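Local structure of beta-ketoacyl synthase (Burkholderia phymatum, 4EWG) at residues 35-40 / 221-226. The protein probably catalyses the condensation step of fatty acid chain elongation, as a 3-oxoacyl-[acyl-carrier-protein] synthase of the thiolase-like superfamily. Sequence-based numbering, arbitrary orientation.
Sequences NAVRRM and LTPRPF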
loop_
_atom_site.group_PDB
_atom_site.type_symbol
_atom_site.label_atom_id
_atom_site.label_comp_id
_atom_site.label_asym_id
_atom_site.label_seq_id
_atom_site.Cartn_x
_atom_site.Cartn_y
_atom_site.Cartn_z
ATOM N N ASN A 35 -23.332 8.461 21.026
ATOM C CA ASN A 35 -22.305 8.420 20.026
ATOM C C ASN A 35 -21.307 9.555 20.220
ATOM O O ASN A 35 -21.477 10.416 21.083
ATOM C CB ASN A 35 -22.902 8.386 18.601
ATOM C CG ASN A 35 -23.519 9.691 18.182
ATOM O OD1 ASN A 35 -23.201 10.754 18.720
ATOM N ND2 ASN A 35 -24.395 9.621 17.182
ATOM N N ALA A 36 -20.239 9.529 19.428
ATOM C CA ALA A 36 -19.196 10.551 19.505
ATOM C C ALA A 36 -19.316 11.549 18.352
ATOM O O ALA A 36 -18.346 12.191 17.996
ATOM C CB ALA A 36 -17.822 9.907 19.489
ATOM N N VAL A 37 -20.518 11.693 17.802
ATOM C CA VAL A 37 -20.746 12.606 16.674
ATOM C C VAL A 37 -20.974 14.053 17.166
ATOM O O VAL A 37 -21.618 14.274 18.193
ATOM C CB VAL A 37 -21.933 12.150 15.838
ATOM C CG1 VAL A 37 -22.224 13.139 14.731
ATOM C CG2 VAL A 37 -21.647 10.790 15.241
ATOM N N ARG A 38 -20.397 15.024 16.461
ATOM C CA ARG A 38 -20.559 16.428 16.820
ATOM C C ARG A 38 -20.780 17.285 15.573
ATOM O O ARG A 38 -20.432 16.873 14.469
ATOM C CB ARG A 38 -19.300 16.934 17.534
ATOM C CG ARG A 38 -18.899 16.119 18.753
ATOM C CD ARG A 38 -19.868 16.346 19.923
ATOM N NE ARG A 38 -19.465 15.621 21.130
ATOM C CZ ARG A 38 -19.766 14.359 21.442
ATOM N NH1 ARG A 38 -20.481 13.591 20.642
ATOM N NH2 ARG A 38 -19.322 13.845 22.582
ATOM N N ARG A 39 -21.375 18.467 15.769
ATOM C CA ARG A 39 -21.480 19.450 14.714
ATOM C C ARG A 39 -20.056 19.988 14.485
ATOM O O ARG A 39 -19.233 20.052 15.421
ATOM C CB ARG A 39 -22.506 20.556 15.056
ATOM N N MET A 40 -19.740 20.313 13.237
ATOM C CA MET A 40 -18.405 20.821 12.873
ATOM C C MET A 40 -18.516 22.200 12.246
ATOM O O MET A 40 -18.423 22.341 11.013
ATOM C CB MET A 40 -17.737 19.868 11.877
ATOM C CG MET A 40 -17.541 18.449 12.404
ATOM S SD MET A 40 -16.329 18.369 13.764
ATOM C CE MET A 40 -14.844 18.924 12.930
ATOM N N LEU A 221 -28.225 11.618 16.786
ATOM C CA LEU A 221 -29.212 10.713 16.154
ATOM C C LEU A 221 -28.706 10.063 14.845
ATOM O O LEU A 221 -29.458 9.350 14.158
ATOM C CB LEU A 221 -30.554 11.464 15.924
ATOM C CG LEU A 221 -31.328 11.889 17.200
ATOM C CD1 LEU A 221 -32.713 12.483 16.938
ATOM C CD2 LEU A 221 -31.451 10.703 18.137
ATOM N N THR A 222 -27.432 10.290 14.515
ATOM C CA THR A 222 -26.878 9.845 13.232
ATOM C C THR A 222 -25.383 9.542 13.461
ATOM O O THR A 222 -24.733 10.234 14.264
ATOM C CB THR A 222 -27.105 10.937 12.137
ATOM O OG1 THR A 222 -26.717 10.450 10.862
ATOM C CG2 THR A 222 -26.315 12.264 12.465
ATOM N N PRO A 223 -24.839 8.530 12.771
ATOM C CA PRO A 223 -25.407 7.687 11.708
ATOM C C PRO A 223 -26.243 6.561 12.288
ATOM O O PRO A 223 -26.276 6.392 13.495
ATOM C CB PRO A 223 -24.172 7.138 11.019
ATOM C CG PRO A 223 -23.154 7.027 12.143
ATOM C CD PRO A 223 -23.443 8.164 13.067
ATOM N N ARG A 224 -26.910 5.809 11.414
ATOM C CA ARG A 224 -27.921 4.849 11.821
ATOM C C ARG A 224 -27.823 3.557 10.999
ATOM O O ARG A 224 -28.707 3.254 10.201
ATOM C CB ARG A 224 -29.334 5.453 11.640
ATOM C CG ARG A 224 -29.528 6.867 12.154
ATOM C CD ARG A 224 -30.969 7.360 11.924
ATOM N NE ARG A 224 -31.960 6.586 12.661
ATOM C CZ ARG A 224 -32.287 6.787 13.931
ATOM N NH1 ARG A 224 -33.205 6.017 14.498
ATOM N NH2 ARG A 224 -31.720 7.747 14.647
ATOM N N PRO A 225 -26.767 2.779 11.209
ATOM C CA PRO A 225 -26.592 1.596 10.388
ATOM C C PRO A 225 -27.817 0.681 10.363
ATOM O O PRO A 225 -28.390 0.386 11.410
ATOM C CB PRO A 225 -25.398 0.880 11.037
ATOM C CG PRO A 225 -24.660 1.953 11.711
ATOM C CD PRO A 225 -25.706 2.909 12.209
ATOM N N PHE A 226 -28.207 0.266 9.156
ATOM C CA PHE A 226 -29.340 -0.667 8.918
ATOM C C PHE A 226 -30.721 -0.109 9.291
ATOM O O PHE A 226 -31.706 -0.809 9.223
ATOM C CB PHE A 226 -29.095 -2.019 9.590
ATOM C CG PHE A 226 -27.755 -2.598 9.275
ATOM C CD1 PHE A 226 -27.481 -3.070 8.007
ATOM C CD2 PHE A 226 -26.746 -2.616 10.231
ATOM C CE1 PHE A 226 -26.246 -3.579 7.698
ATOM C CE2 PHE A 226 -25.501 -3.134 9.944
ATOM C CZ PHE A 226 -25.245 -3.613 8.666
HETATM O O HOH W 1 -25.107 7.276 15.895
#
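The side-chain amide nitrogen of N35 is gripped twice as it faces the loop carrying P223. Its ND2 donates to a water 2.8 Å away, and that water passes a hydrogen on to P223 O, also at 2.8 Å. ND2 also donates to the carbonyl oxygen of P219, just ahead of segment 221-226. T222 O also sits close, 3.0 Å from N35 ND2, but the angle is too poor for a hydrogen bond.

The oxygen of the same amide serves its own chain, two residues on. N35 OD1 accepts from V37 N at 3.0 Å, closing an Asx turn; the donor stands well above the carbonyl plane. With chi1 at 72°, CG lies between the backbone N and C, and the amide can close this turn while still reaching across with ND2. Bonds at both ends should fix its flip.

V37 supplies the apolar part. Its CG2, anti to the carbonyl carbon, lies against the cis peptide between T222 and P223, 3.9 Å from P223 CD and 3.3 Å from T222 O. On the far loop, R224 NH2 reaches back to L221 O at 2.8 Å, the oxygen lying near the guanidinium plane, while R224 NE forms a salt bridge with D227. T222 turns its hydroxyl to S213.

This joins the turn after helix 23-32 to the loop between helix 200-207 and strand 238-246 of the ketosynthase fold. Between the two segments the hydrogen-bonded link runs through the water, beside a small valine-proline contact, while the direct bond to P219 O ties the same amide to the loop just before.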